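Local structure of lectin CEL-I, N-acetyl-D-galactosamine-specific C-type (Cucumaria echinata, 4WQQ) at residues Thr21-Trp25 with Ala130-Tyr134; Asn41-Val47 with Met135-Glu141; Val49-Gln55 with Gly94-Trp98; Ala109-Gln114 with Asn124-Ala128. The protein binds sugars in a calcium-dependent manner, the natural lectin preferring galactose and N-acetylgalactosamine and this engineered variant recognising mannose. The protein carries 3 engineered substitutions. All coordinates share one frame; numbering follows the deposited sequence.

Contact 1: residues Thr21-Trp25 with Ala130-Tyr134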
loop_
_atom_site.group_PDB
_atom_site.type_symbol
_atom_site.label_atom_id
_atom_site.label_comp_id
_atom_site.label_asym_id
_atom_site.label_seq_id
_atom_site.Cartn_x
_atom_site.Cartn_y
_atom_site.Cartn_z
ATOM N N THR A 21 -21.841 5.447 5.322
ATOM C CA THR A 21 -22.866 4.421 5.494
ATOM C C THR A 21 -23.054 4.217 6.941
ATOM O O THR A 21 -22.089 3.944 7.711
ATOM C CB THR A 21 -22.409 3.092 4.807
ATOM O OG1 THR A 21 -22.346 3.281 3.376
ATOM C CG2 THR A 21 -23.356 1.929 5.095
ATOM N N LEU A 22 -24.291 4.367 7.369
ATOM C CA LEU A 22 -24.620 4.120 8.737
ATOM C C LEU A 22 -24.597 2.615 9.057
ATOM O O LEU A 22 -25.236 1.784 8.355
ATOM C CB LEU A 22 -26.039 4.675 9.006
ATOM C CG LEU A 22 -26.398 5.940 9.770
ATOM C CD1 LEU A 22 -27.807 5.719 10.359
ATOM C CD2 LEU A 22 -25.499 6.284 10.919
ATOM N N THR A 23 -23.894 2.216 10.124
ATOM C CA THR A 23 -23.820 0.836 10.515
ATOM C C THR A 23 -23.427 0.739 12.031
ATOM O O THR A 23 -23.146 1.724 12.695
ATOM C CB THR A 23 -22.886 -0.029 9.556
ATOM O OG1 THR A 23 -23.165 -1.412 9.747
ATOM C CG2 THR A 23 -21.381 0.228 9.830
ATOM N N THR A 24 -23.439 -0.475 12.544
ATOM C CA THR A 24 -23.005 -0.778 13.882
ATOM C C THR A 24 -21.467 -0.757 13.964
ATOM O O THR A 24 -20.795 -0.895 12.963
ATOM C CB THR A 24 -23.486 -2.138 14.337
ATOM O OG1 THR A 24 -22.982 -3.150 13.433
ATOM C CG2 THR A 24 -25.013 -2.211 14.360
ATOM N N TRP A 25 -20.949 -0.611 15.157
ATOM C CA TRP A 25 -19.518 -0.621 15.354
ATOM C C TRP A 25 -18.936 -1.976 14.897
ATOM O O TRP A 25 -17.920 -2.002 14.216
ATOM C CB TRP A 25 -19.130 -0.362 16.784
ATOM C CG TRP A 25 -17.653 -0.237 17.041
ATOM C CD1 TRP A 25 -16.917 0.903 17.070
ATOM C CD2 TRP A 25 -16.739 -1.295 17.335
ATOM N NE1 TRP A 25 -15.614 0.617 17.337
ATOM C CE2 TRP A 25 -15.481 -0.727 17.526
ATOM C CE3 TRP A 25 -16.865 -2.677 17.479
ATOM C CZ2 TRP A 25 -14.352 -1.503 17.863
ATOM C CZ3 TRP A 25 -15.751 -3.419 17.838
ATOM C CH2 TRP A 25 -14.532 -2.838 18.040
ATOM N N ALA A 130 -26.108 1.078 18.627
ATOM C CA ALA A 130 -25.995 2.367 17.992
ATOM C C ALA A 130 -25.428 2.238 16.592
ATOM O O ALA A 130 -24.793 1.229 16.233
ATOM C CB ALA A 130 -25.107 3.243 18.860
ATOM N N GLN A 131 -25.736 3.222 15.772
ATOM C CA GLN A 131 -25.207 3.234 14.430
ATOM C C GLN A 131 -24.525 4.577 14.161
ATOM O O GLN A 131 -24.888 5.580 14.746
ATOM C CB GLN A 131 -26.302 2.941 13.390
ATOM C CG GLN A 131 -26.938 1.567 13.623
ATOM C CD GLN A 131 -27.492 0.831 12.425
ATOM O OE1 GLN A 131 -28.192 -0.190 12.591
ATOM N NE2 GLN A 131 -27.228 1.291 11.253
ATOM N N ALA A 132 -23.538 4.561 13.256
ATOM C CA ALA A 132 -22.713 5.670 12.923
ATOM C C ALA A 132 -22.046 5.407 11.601
ATOM O O ALA A 132 -22.074 4.273 11.127
ATOM C CB ALA A 132 -21.655 5.977 13.988
ATOM N N LYS A 133 -21.428 6.471 11.049
ATOM C CA LYS A 133 -20.598 6.376 9.847
ATOM C C LYS A 133 -19.259 5.748 10.279
ATOM O O LYS A 133 -19.081 5.535 11.477
ATOM C CB LYS A 133 -20.420 7.728 9.188
ATOM C CG LYS A 133 -21.718 8.467 8.985
ATOM C CD LYS A 133 -22.690 7.765 8.059
ATOM C CE LYS A 133 -24.023 8.591 7.949
ATOM N NZ LYS A 133 -23.780 9.927 7.332
ATOM N N TYR A 134 -18.350 5.437 9.361
ATOM C CA TYR A 134 -17.067 4.892 9.807
ATOM C C TYR A 134 -15.919 5.274 8.894
ATOM O O TYR A 134 -16.097 5.657 7.779
ATOM C CB TYR A 134 -17.149 3.383 10.062
ATOM C CG TYR A 134 -17.419 2.553 8.839
ATOM C CD1 TYR A 134 -18.697 2.371 8.367
ATOM C CD2 TYR A 134 -16.358 1.868 8.181
ATOM C CE1 TYR A 134 -18.913 1.568 7.279
ATOM C CE2 TYR A 134 -16.563 1.091 7.097
ATOM C CZ TYR A 134 -17.834 0.936 6.622
ATOM O OH TYR A 134 -18.118 0.131 5.511
HETATM O O HOH W 1 -22.821 -0.310 17.397
#
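L22 and Q131 bury the most surface in this contact, and both flank the one bridged pair of these two segments, T23 with A132, where strand 14-23 lies against strand 132-140. T23 and A132 form an antiparallel hydrogen-bonded pair: T23 N donates to A132 O at 2.9 Å, and A132 N returns the bond to T23 O. The carbonyl of T23 also receives the indole N-H of W73 and a close CA-H contact, with Q131 CA 3.1 Å from T23 O. L22 packs through one branch, its CD2 pressing to 3.5 Å from A132 CA, tighter than usual for two carbons. Its CG rests 4.0 Å from K133 CE, where the bent lysine chain passes on its way to a salt bridge with D66. Q131 reaches across with its chain extended beyond CG, and its amide comes over the T23 backbone, NE2 standing 3.5 Å from T23 CA. The side chain of T23 lies on the same face of the sheet as that of A132, against A28 of helix 25-34. Its OG1 lies anti to the backbone N (chi1 -163°) and bonds N27, which leaves CG2 to meet Y134 CD1 obliquely at 3.7 Å. At the far end T24 caps helix 25-34, its OG1 accepting from N27 N, while a water links W25 N to A130 O where the two segments part. The chemistry is divided: main-chain bonds set the pairing, methyl and methylene groups fill in beside it, T23 and T24 tie the strand end to N27 in the first helical turn, and D66 holds K133.

Contact 2: residues Asn41-Val47 with Met135-Glu141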
loop_
_atom_site.group_PDB
_atom_site.type_symbol
_atom_site.label_atom_id
_atom_site.label_comp_id
_atom_site.label_asym_id
_atom_site.label_seq_id
_atom_site.Cartn_x
_atom_site.Cartn_y
_atom_site.Cartn_z
ATOM N N ASN A 41 1.531 -7.242 4.258
ATOM C CA ASN A 41 1.411 -6.904 5.689
ATOM C C ASN A 41 0.745 -5.579 5.897
ATOM O O ASN A 41 1.153 -4.756 6.697
ATOM C CB ASN A 41 2.783 -6.942 6.368
ATOM C CG ASN A 41 3.358 -8.307 6.354
ATOM O OD1 ASN A 41 2.651 -9.302 6.555
ATOM N ND2 ASN A 41 4.593 -8.395 5.955
ATOM N N VAL A 42 -0.310 -5.357 5.114
ATOM C CA VAL A 42 -1.126 -4.147 5.283
ATOM C C VAL A 42 -2.365 -4.452 6.110
ATOM O O VAL A 42 -3.266 -5.211 5.689
ATOM C CB VAL A 42 -1.569 -3.533 3.943
ATOM C CG1 VAL A 42 -2.357 -2.257 4.134
ATOM C CG2 VAL A 42 -0.354 -3.262 3.061
ATOM N N ARG A 43 -2.424 -3.877 7.291
ATOM C CA ARG A 43 -3.657 -3.961 8.094
ATOM C C ARG A 43 -4.564 -2.832 7.710
ATOM O O ARG A 43 -4.154 -1.698 7.659
ATOM C CB ARG A 43 -3.305 -3.876 9.598
ATOM C CG ARG A 43 -4.508 -3.556 10.468
ATOM C CD ARG A 43 -4.195 -3.269 11.924
ATOM N NE ARG A 43 -3.634 -4.437 12.563
ATOM C CZ ARG A 43 -4.352 -5.443 13.036
ATOM N NH1 ARG A 43 -5.666 -5.352 13.168
ATOM N NH2 ARG A 43 -3.753 -6.518 13.457
ATOM N N SER A 44 -5.820 -3.168 7.401
ATOM C CA SER A 44 -6.900 -2.218 7.355
ATOM C C SER A 44 -7.741 -2.412 8.581
ATOM O O SER A 44 -8.035 -3.515 8.959
ATOM C CB SER A 44 -7.708 -2.417 6.072
ATOM O OG SER A 44 -8.808 -1.511 5.948
ATOM N N ASP A 45 -8.132 -1.322 9.230
ATOM C CA ASP A 45 -8.856 -1.425 10.506
ATOM C C ASP A 45 -9.608 -0.130 10.733
ATOM O O ASP A 45 -9.468 0.869 9.945
ATOM C CB ASP A 45 -7.859 -1.740 11.600
ATOM C CG ASP A 45 -8.429 -2.538 12.733
ATOM O OD1 ASP A 45 -9.621 -2.309 13.117
ATOM O OD2 ASP A 45 -7.661 -3.313 13.354
ATOM N N LEU A 46 -10.483 -0.104 11.693
ATOM C CA LEU A 46 -11.048 1.171 12.120
ATOM C C LEU A 46 -9.914 2.143 12.512
ATOM O O LEU A 46 -8.912 1.727 13.020
ATOM C CB LEU A 46 -11.991 0.964 13.309
ATOM C CG LEU A 46 -13.398 0.472 12.907
ATOM C CD1 LEU A 46 -14.145 -0.056 14.102
ATOM C CD2 LEU A 46 -14.229 1.505 12.157
ATOM N N VAL A 47 -10.112 3.420 12.260
ATOM C CA VAL A 47 -9.085 4.451 12.518
ATOM C C VAL A 47 -8.739 4.468 14.006
ATOM O O VAL A 47 -9.609 4.398 14.904
ATOM C CB VAL A 47 -9.595 5.810 11.955
ATOM C CG1 VAL A 47 -10.831 6.266 12.710
ATOM C CG2 VAL A 47 -8.512 6.855 11.993
ATOM N N MET A 135 -14.748 5.169 9.461
ATOM C CA MET A 135 -13.525 5.489 8.762
ATOM C C MET A 135 -12.512 4.345 8.971
ATOM O O MET A 135 -12.264 3.911 10.112
ATOM C CB MET A 135 -12.981 6.718 9.449
ATOM C CG MET A 135 -11.614 7.183 9.069
ATOM S SD MET A 135 -11.635 8.353 7.738
ATOM C CE MET A 135 -12.764 9.741 8.207
ATOM N N CYS A 136 -11.866 3.951 7.893
ATOM C CA CYS A 136 -10.812 2.967 7.968
ATOM C C CYS A 136 -9.436 3.591 7.767
ATOM O O CYS A 136 -9.322 4.708 7.236
ATOM C CB CYS A 136 -11.001 1.887 6.919
ATOM S SG CYS A 136 -12.686 1.177 6.879
ATOM N N LYS A 137 -8.431 2.865 8.193
ATOM C CA LYS A 137 -7.032 3.357 8.161
ATOM C C LYS A 137 -6.217 2.169 7.774
ATOM O O LYS A 137 -6.423 1.090 8.312
ATOM C CB LYS A 137 -6.666 3.853 9.550
ATOM C CG LYS A 137 -5.253 4.261 9.836
ATOM C CD LYS A 137 -5.156 4.852 11.278
ATOM C CE LYS A 137 -3.704 4.934 11.719
ATOM N NZ LYS A 137 -3.502 5.592 13.030
ATOM N N LEU A 138 -5.226 2.397 6.899
ATOM C CA LEU A 138 -4.180 1.438 6.641
ATOM C C LEU A 138 -2.951 1.637 7.493
ATOM O O LEU A 138 -2.469 2.763 7.633
ATOM C CB LEU A 138 -3.786 1.521 5.195
ATOM C CG LEU A 138 -4.917 1.288 4.205
ATOM C CD1 LEU A 138 -4.306 1.263 2.853
ATOM C CD2 LEU A 138 -5.778 0.023 4.402
ATOM N N THR A 139 -2.439 0.519 8.011
ATOM C CA THR A 139 -1.182 0.505 8.754
ATOM C C THR A 139 -0.239 -0.494 8.037
ATOM O O THR A 139 -0.569 -1.657 7.822
ATOM C CB THR A 139 -1.388 0.108 10.245
ATOM O OG1 THR A 139 -2.265 1.064 10.854
ATOM C CG2 THR A 139 -0.075 0.096 11.033
ATOM N N PHE A 140 0.963 -0.020 7.704
ATOM C CA PHE A 140 1.982 -0.830 7.053
ATOM C C PHE A 140 2.846 -1.437 8.075
ATOM O O PHE A 140 3.771 -0.824 8.575
ATOM C CB PHE A 140 2.708 -0.008 6.046
ATOM C CG PHE A 140 1.750 0.662 5.099
ATOM C CD1 PHE A 140 1.178 -0.034 4.067
ATOM C CD2 PHE A 140 1.409 1.986 5.265
ATOM C CE1 PHE A 140 0.272 0.598 3.231
ATOM C CE2 PHE A 140 0.475 2.602 4.456
ATOM C CZ PHE A 140 -0.096 1.927 3.429
ATOM N N GLU A 141 2.437 -2.654 8.415
ATOM C CA GLU A 141 2.966 -3.442 9.500
ATOM C C GLU A 141 4.229 -4.146 9.098
ATOM O O GLU A 141 4.658 -4.183 7.942
ATOM C CB GLU A 141 1.931 -4.454 9.963
ATOM C CG GLU A 141 0.728 -3.775 10.540
ATOM C CD GLU A 141 -0.201 -4.734 11.253
ATOM O OE1 GLU A 141 -0.833 -4.311 12.248
ATOM O OE2 GLU A 141 -0.279 -5.887 10.834
ATOM O OXT GLU A 141 4.895 -4.698 9.994
HETATM O O HOH W 2 -1.053 -7.479 12.821
#
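V47 and M135 lie at the tightly packed end of this antiparallel pairing of strands 42-46 and 132-140 in the C-type lectin fold. V47 CB sits 3.8 Å from M135 CG, and V58 of helix 52-65 touches both side chains. V47 N donates to M135 O, and reciprocal backbone bonds join D45 with K137 and R43 with T139. Midway, L138 CD2 reaches back to 3.5 Å from S44 CB, while S44 OG turns to C32 O. C136, disulfide-bonded to C32, ties the same strand to helix 25-34. On the face of S44 and L138, V42 and F140 stand side by side, V42 CG2 meeting F140 CD1 at 3.7 Å; L40 and C4 of the second subunit add packing here. The chain terminus and the R43 end of the opposite face are looser and wetter. R43 NE donates to E141 OE1 at 2.8 Å, with the oxygen in the guanidinium plane but the nitrogen 42° above the carboxylate plane. The bend of the arginine at chi3 (-64°) also lets NH1 reach D45 OD2 at 2.9 Å, while D45 OD1 bonds T88 OG1, and a water joins NH2 to E141 OE2. Three donor nitrogens are thereby occupied, which should hold the guanidinium in one rotation. One arginine between two carboxylates probably offsets part of their charge and pins the last residue of the chain, a polar clasp complementing the apolar end.

Contact 3: residues Val49-Gln55 with Gly94-Trp98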
loop_
_atom_site.group_PDB
_atom_site.type_symbol
_atom_site.label_atom_id
_atom_site.label_comp_id
_atom_site.label_asym_id
_atom_site.label_seq_id
_atom_site.Cartn_x
_atom_site.Cartn_y
_atom_site.Cartn_z
ATOM N N VAL A 49 -6.284 7.010 16.654
ATOM C CA VAL A 49 -5.977 8.498 16.661
ATOM C C VAL A 49 -4.863 8.716 17.678
ATOM O O VAL A 49 -5.004 8.365 18.846
ATOM C CB VAL A 49 -7.218 9.337 16.970
ATOM C CG1 VAL A 49 -6.919 10.845 16.846
ATOM C CG2 VAL A 49 -8.312 8.998 15.960
ATOM N N HIS A 50 -3.749 9.238 17.180
ATOM C CA HIS A 50 -2.571 9.373 18.067
ATOM C C HIS A 50 -2.033 10.767 18.297
ATOM O O HIS A 50 -1.000 10.863 18.954
ATOM C CB HIS A 50 -1.481 8.426 17.620
ATOM C CG HIS A 50 -1.903 7.012 17.719
ATOM N ND1 HIS A 50 -1.896 6.303 18.893
ATOM C CD2 HIS A 50 -2.414 6.179 16.772
ATOM C CE1 HIS A 50 -2.348 5.080 18.659
ATOM N NE2 HIS A 50 -2.689 4.987 17.382
ATOM N N SER A 51 -2.707 11.772 17.781
ATOM C CA SER A 51 -2.367 13.165 18.009
ATOM C C SER A 51 -3.490 14.092 17.636
ATOM O O SER A 51 -4.427 13.710 16.927
ATOM C CB SER A 51 -1.156 13.498 17.140
ATOM O OG SER A 51 -1.465 13.522 15.753
ATOM N N ALA A 52 -3.352 15.382 17.982
ATOM C CA ALA A 52 -4.327 16.352 17.615
ATOM C C ALA A 52 -4.370 16.513 16.124
ATOM O O ALA A 52 -5.409 16.797 15.564
ATOM C CB ALA A 52 -3.971 17.692 18.316
ATOM N N ALA A 53 -3.215 16.392 15.475
ATOM C CA ALA A 53 -3.132 16.575 14.050
ATOM C C ALA A 53 -3.908 15.431 13.389
ATOM O O ALA A 53 -4.671 15.676 12.463
ATOM C CB ALA A 53 -1.687 16.564 13.606
ATOM N N GLU A 54 -3.691 14.215 13.872
ATOM C CA GLU A 54 -4.444 13.064 13.303
ATOM C C GLU A 54 -5.948 13.227 13.530
ATOM O O GLU A 54 -6.736 12.993 12.637
ATOM C CB GLU A 54 -3.913 11.731 13.824
ATOM C CG GLU A 54 -4.532 10.529 13.064
ATOM C CD GLU A 54 -3.883 9.184 13.347
ATOM O OE1 GLU A 54 -3.245 8.992 14.431
ATOM O OE2 GLU A 54 -4.079 8.289 12.458
ATOM N N GLN A 55 -6.335 13.658 14.725
ATOM C CA GLN A 55 -7.689 13.914 15.053
ATOM C C GLN A 55 -8.282 14.913 14.076
ATOM O O GLN A 55 -9.387 14.709 13.520
ATOM C CB GLN A 55 -7.773 14.453 16.504
ATOM C CG GLN A 55 -9.123 14.920 16.914
ATOM C CD GLN A 55 -10.106 13.801 17.248
ATOM O OE1 GLN A 55 -9.732 12.687 17.624
ATOM N NE2 GLN A 55 -11.369 14.126 17.127
ATOM N N GLY A 94 -2.596 6.514 23.607
ATOM C CA GLY A 94 -1.899 7.642 24.270
ATOM C C GLY A 94 -2.832 8.806 24.255
ATOM O O GLY A 94 -3.464 9.213 25.297
ATOM N N TYR A 95 -2.992 9.366 23.078
ATOM C CA TYR A 95 -3.812 10.503 22.886
ATOM C C TYR A 95 -5.279 10.159 23.171
ATOM O O TYR A 95 -5.758 9.113 22.777
ATOM C CB TYR A 95 -3.682 11.017 21.445
ATOM C CG TYR A 95 -4.571 12.087 21.035
ATOM C CD1 TYR A 95 -4.280 13.431 21.291
ATOM C CD2 TYR A 95 -5.777 11.822 20.338
ATOM C CE1 TYR A 95 -5.102 14.412 20.894
ATOM C CE2 TYR A 95 -6.608 12.845 19.931
ATOM C CZ TYR A 95 -6.270 14.156 20.234
ATOM O OH TYR A 95 -7.073 15.187 19.819
ATOM N N THR A 96 -5.968 11.044 23.865
ATOM C CA THR A 96 -7.443 10.955 24.017
ATOM C C THR A 96 -8.128 12.312 23.814
ATOM O O THR A 96 -7.527 13.365 24.059
ATOM C CB THR A 96 -7.865 10.271 25.352
ATOM O OG1 THR A 96 -7.632 11.179 26.457
ATOM C CG2 THR A 96 -7.220 8.927 25.560
ATOM N N LYS A 97 -9.371 12.345 23.300
ATOM C CA LYS A 97 -10.115 13.557 23.218
ATOM C C LYS A 97 -11.560 13.310 23.600
ATOM O O LYS A 97 -12.462 13.671 22.847
ATOM C CB LYS A 97 -10.009 14.138 21.795
ATOM C CG LYS A 97 -10.323 15.624 21.649
ATOM C CD LYS A 97 -10.575 16.094 20.210
ATOM C CE LYS A 97 -11.366 17.377 20.185
ATOM N NZ LYS A 97 -10.641 18.467 20.872
ATOM N N TRP A 98 -11.786 12.801 24.803
ATOM C CA TRP A 98 -13.172 12.574 25.311
ATOM C C TRP A 98 -13.961 13.826 25.440
ATOM O O TRP A 98 -13.456 14.827 25.953
ATOM C CB TRP A 98 -13.078 11.865 26.646
ATOM C CG TRP A 98 -12.561 10.474 26.544
ATOM C CD1 TRP A 98 -11.389 9.996 27.025
ATOM C CD2 TRP A 98 -13.240 9.352 25.951
ATOM N NE1 TRP A 98 -11.272 8.660 26.744
ATOM C CE2 TRP A 98 -12.390 8.253 26.067
ATOM C CE3 TRP A 98 -14.483 9.206 25.281
ATOM C CZ2 TRP A 98 -12.754 6.985 25.616
ATOM C CZ3 TRP A 98 -14.835 8.005 24.834
ATOM C CH2 TRP A 98 -13.968 6.878 24.994
HETATM O O HOH W 3 -4.452 7.148 21.342
HETATM O O HOH W 4 -0.320 9.766 21.093
HETATM O O HOH W 5 -1.072 7.947 21.220
#
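The N-terminal end of helix 52-65, one of the two helices of the C-type lectin fold, rests here on Y95 of the long loop region that leads to the sugar site. S51 is the N-cap: its OG accepts from E54 N at 3.0 Å, and E54 OE1 in turn takes H50 N, so two bonds hold the turn that leads into the helix. The Y95 ring lies flat against this turn, with S51 C 3.6 Å above the ring plane and over its centre. With CG anti to the backbone N (chi1 173°), the tyrosine extends along the backbone of H50-A52. V49 CG1 meets the ring obliquely, 3.7 Å from Y95 CE2, and Q55 OE1 stands at the ring edge while bonding W123 NE1. The K97 side chain crosses that of Q55 at about a right angle, its CD touching the Q55 amide nitrogen NE2. No direct hydrogen bond joins the segments; waters do that work, one linking V49 O with G94 N and Y95 O, another linking H50 ND1 with Y95 N, while H50 NE2 bonds S91 OG. At the far end of the ring, Y95 OH lies 3.5 Å from Q55 CB.

Contact 4: residues Ala109-Gln114 with Asn124-Ala128. With CA (calcium ion), chain F; CA (calcium ion), chain E; CA (calcium ion), chain G; MAN (alpha-D-mannopyranose), chain H.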
loop_
_atom_site.group_PDB
_atom_site.type_symbol
_atom_site.label_atom_id
_atom_site.label_comp_id
_atom_site.label_asym_id
_atom_site.label_seq_id
_atom_site.Cartn_x
_atom_site.Cartn_y
_atom_site.Cartn_z
ATOM N N ALA A 109 -23.789 0.071 29.350
ATOM C CA ALA A 109 -23.805 -0.628 28.084
ATOM C C ALA A 109 -23.265 0.189 26.937
ATOM O O ALA A 109 -23.925 0.335 25.932
ATOM C CB ALA A 109 -25.235 -1.034 27.745
ATOM N N GLU A 110 -22.114 0.805 27.128
ATOM C CA GLU A 110 -21.489 1.543 26.058
ATOM C C GLU A 110 -20.033 1.190 26.036
ATOM O O GLU A 110 -19.222 1.669 26.874
ATOM C CB GLU A 110 -21.720 3.057 26.188
ATOM C CG GLU A 110 -23.169 3.498 26.046
ATOM C CD GLU A 110 -23.297 5.005 25.891
ATOM O OE1 GLU A 110 -22.556 5.735 26.625
ATOM O OE2 GLU A 110 -24.149 5.487 25.083
ATOM N N ASP A 111 -19.667 0.410 25.020
ATOM C CA ASP A 111 -18.322 -0.056 24.896
ATOM C C ASP A 111 -17.550 0.408 23.622
ATOM O O ASP A 111 -16.471 -0.065 23.359
ATOM C CB ASP A 111 -18.262 -1.581 25.042
ATOM C CG ASP A 111 -18.612 -2.100 26.485
ATOM O OD1 ASP A 111 -18.808 -1.299 27.468
ATOM O OD2 ASP A 111 -18.675 -3.349 26.618
ATOM N N TYR A 112 -18.115 1.298 22.834
ATOM C CA TYR A 112 -17.649 1.539 21.455
ATOM C C TYR A 112 -17.450 3.016 21.214
ATOM O O TYR A 112 -18.382 3.817 21.370
ATOM C CB TYR A 112 -18.588 0.860 20.399
ATOM C CG TYR A 112 -18.717 -0.569 20.726
ATOM C CD1 TYR A 112 -17.649 -1.445 20.474
ATOM C CD2 TYR A 112 -19.813 -1.029 21.479
ATOM C CE1 TYR A 112 -17.690 -2.754 20.878
ATOM C CE2 TYR A 112 -19.851 -2.358 21.890
ATOM C CZ TYR A 112 -18.812 -3.209 21.570
ATOM O OH TYR A 112 -18.876 -4.543 22.012
ATOM N N GLY A 113 -16.237 3.387 20.832
ATOM C CA GLY A 113 -15.860 4.782 20.657
ATOM C C GLY A 113 -16.217 5.401 19.307
ATOM O O GLY A 113 -16.282 4.705 18.304
ATOM N N GLN A 114 -16.536 6.700 19.296
ATOM C CA GLN A 114 -16.932 7.398 18.100
ATOM C C GLN A 114 -16.619 8.908 18.263
ATOM O O GLN A 114 -16.642 9.425 19.382
ATOM C CB GLN A 114 -18.455 7.193 17.809
ATOM C CG GLN A 114 -19.362 7.676 18.936
ATOM C CD GLN A 114 -20.851 7.418 18.785
ATOM O OE1 GLN A 114 -21.583 7.996 19.551
ATOM N NE2 GLN A 114 -21.302 6.528 17.895
ATOM N N ASN A 124 -17.162 10.091 22.139
ATOM C CA ASN A 124 -18.177 9.518 22.974
ATOM C C ASN A 124 -18.080 7.973 22.887
ATOM O O ASN A 124 -17.672 7.425 21.851
ATOM C CB ASN A 124 -19.512 9.943 22.450
ATOM C CG ASN A 124 -20.647 9.343 23.219
ATOM O OD1 ASN A 124 -20.657 9.297 24.444
ATOM N ND2 ASN A 124 -21.620 8.824 22.476
ATOM N N ASP A 125 -18.429 7.300 23.979
ATOM C CA ASP A 125 -18.716 5.888 23.976
ATOM C C ASP A 125 -20.200 5.651 23.699
ATOM O O ASP A 125 -21.092 6.360 24.221
ATOM C CB ASP A 125 -18.219 5.182 25.246
ATOM C CG ASP A 125 -18.877 5.724 26.542
ATOM O OD1 ASP A 125 -19.431 6.857 26.586
ATOM O OD2 ASP A 125 -18.767 5.022 27.536
ATOM N N ASN A 126 -20.464 4.613 22.910
ATOM C CA ASN A 126 -21.835 4.308 22.583
ATOM C C ASN A 126 -22.018 2.770 22.571
ATOM O O ASN A 126 -21.066 1.992 22.777
ATOM C CB ASN A 126 -22.222 5.008 21.269
ATOM C CG ASN A 126 -23.693 5.467 21.236
ATOM O OD1 ASN A 126 -24.593 4.787 21.759
ATOM N ND2 ASN A 126 -23.964 6.618 20.589
ATOM N N SER A 127 -23.235 2.351 22.317
ATOM C CA SER A 127 -23.585 0.963 22.504
ATOM C C SER A 127 -23.405 0.099 21.262
ATOM O O SER A 127 -23.201 0.586 20.186
ATOM C CB SER A 127 -25.043 0.903 22.915
ATOM O OG SER A 127 -25.836 1.138 21.751
ATOM N N ALA A 128 -23.632 -1.195 21.425
ATOM C CA ALA A 128 -23.529 -2.106 20.280
ATOM C C ALA A 128 -24.660 -2.049 19.328
ATOM O O ALA A 128 -24.589 -2.619 18.216
ATOM C CB ALA A 128 -23.354 -3.538 20.852
HETATM CA CA CA F . -21.457 7.845 26.158
HETATM CA CA CA E . -17.868 0.646 28.503
HETATM CA CA CA G . -18.972 -3.103 29.065
HETATM C C1 MAN H . -26.207 11.058 25.199
HETATM C C2 MAN H . -25.010 10.970 26.099
HETATM C C3 MAN H . -23.926 10.053 25.551
HETATM C C4 MAN H . -24.572 8.761 25.077
HETATM C C5 MAN H . -25.558 9.130 23.945
HETATM C C6 MAN H . -26.255 7.987 23.247
HETATM O O1 MAN H . -25.759 11.883 24.158
HETATM O O2 MAN H . -25.528 10.392 27.269
HETATM O O3 MAN H . -23.030 9.781 26.624
HETATM O O4 MAN H . -23.516 7.926 24.640
HETATM O O5 MAN H . -26.663 9.815 24.648
HETATM O O6 MAN H . -26.740 7.296 24.380
HETATM O O HOH W 6 -24.752 -2.427 24.199
HETATM O O HOH W 7 -17.498 2.957 28.718
HETATM O O HOH W 8 -20.754 -1.628 29.904
HETATM O O HOH W 9 -16.889 -4.052 29.141
#
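A beta hairpin, strands 112-116 and 123-126, carries much of the primary sugar site of this C-type lectin, N124 and D125 following W123 in the family's WND motif. Backbone bonds pair Y112 with N126 and Q114 with N124, and D111 and Y112 both face N126 in a classic beta bulge. Among the amides, Q114 OE1 accepts two bonds on one face of its plane, from N124 ND2 at 3.0 Å and from N126 ND2, positioning two pocket residues at once. Metal bonds come next. E110 OE1, N124 OD1, and D125 through both O and OD1 hold the sugar-site calcium, D125 OD1 at 2.3 Å, with the engineered E102 and N104 completing the protein ligands. From outside the hairpin, H106 holds the E110 carboxylate and N105 that of D125. E110 also gives its carbonyl O to a second calcium, which shares D111 OD1 with a third. Packing is minor: Y112 CE2 lies 3.8 Å from A128 CB. Mannose binds the sugar-site calcium through O3 and O4, O4 at 2.6 Å. E110 OE2 accepts from mannose O6, and N124, whose chi1 of 177° swings the amide away from its own backbone N, donates from ND2 to mannose O4 at 3.0 Å.

From the N terminus, 21-25 opens contact 1 and 41-47 opens contact 2; both wait for the last strand, 132-140, where 130-134 closes the first and 135-141 the second, so the two loops cross. Within the span common to both, contact 3 closes early, joining the start of helix 52-65 to the long loop, and contact 4 follows in series as a local hairpin at the calcium and sugar site. W25 of contact 1 packs on L46 of contact 2 and on Y112 of contact 4. W98 of contact 3 touches N124 and D125 of contact 4, and K137 of contact 2 forms a salt bridge with E54 of contact 3.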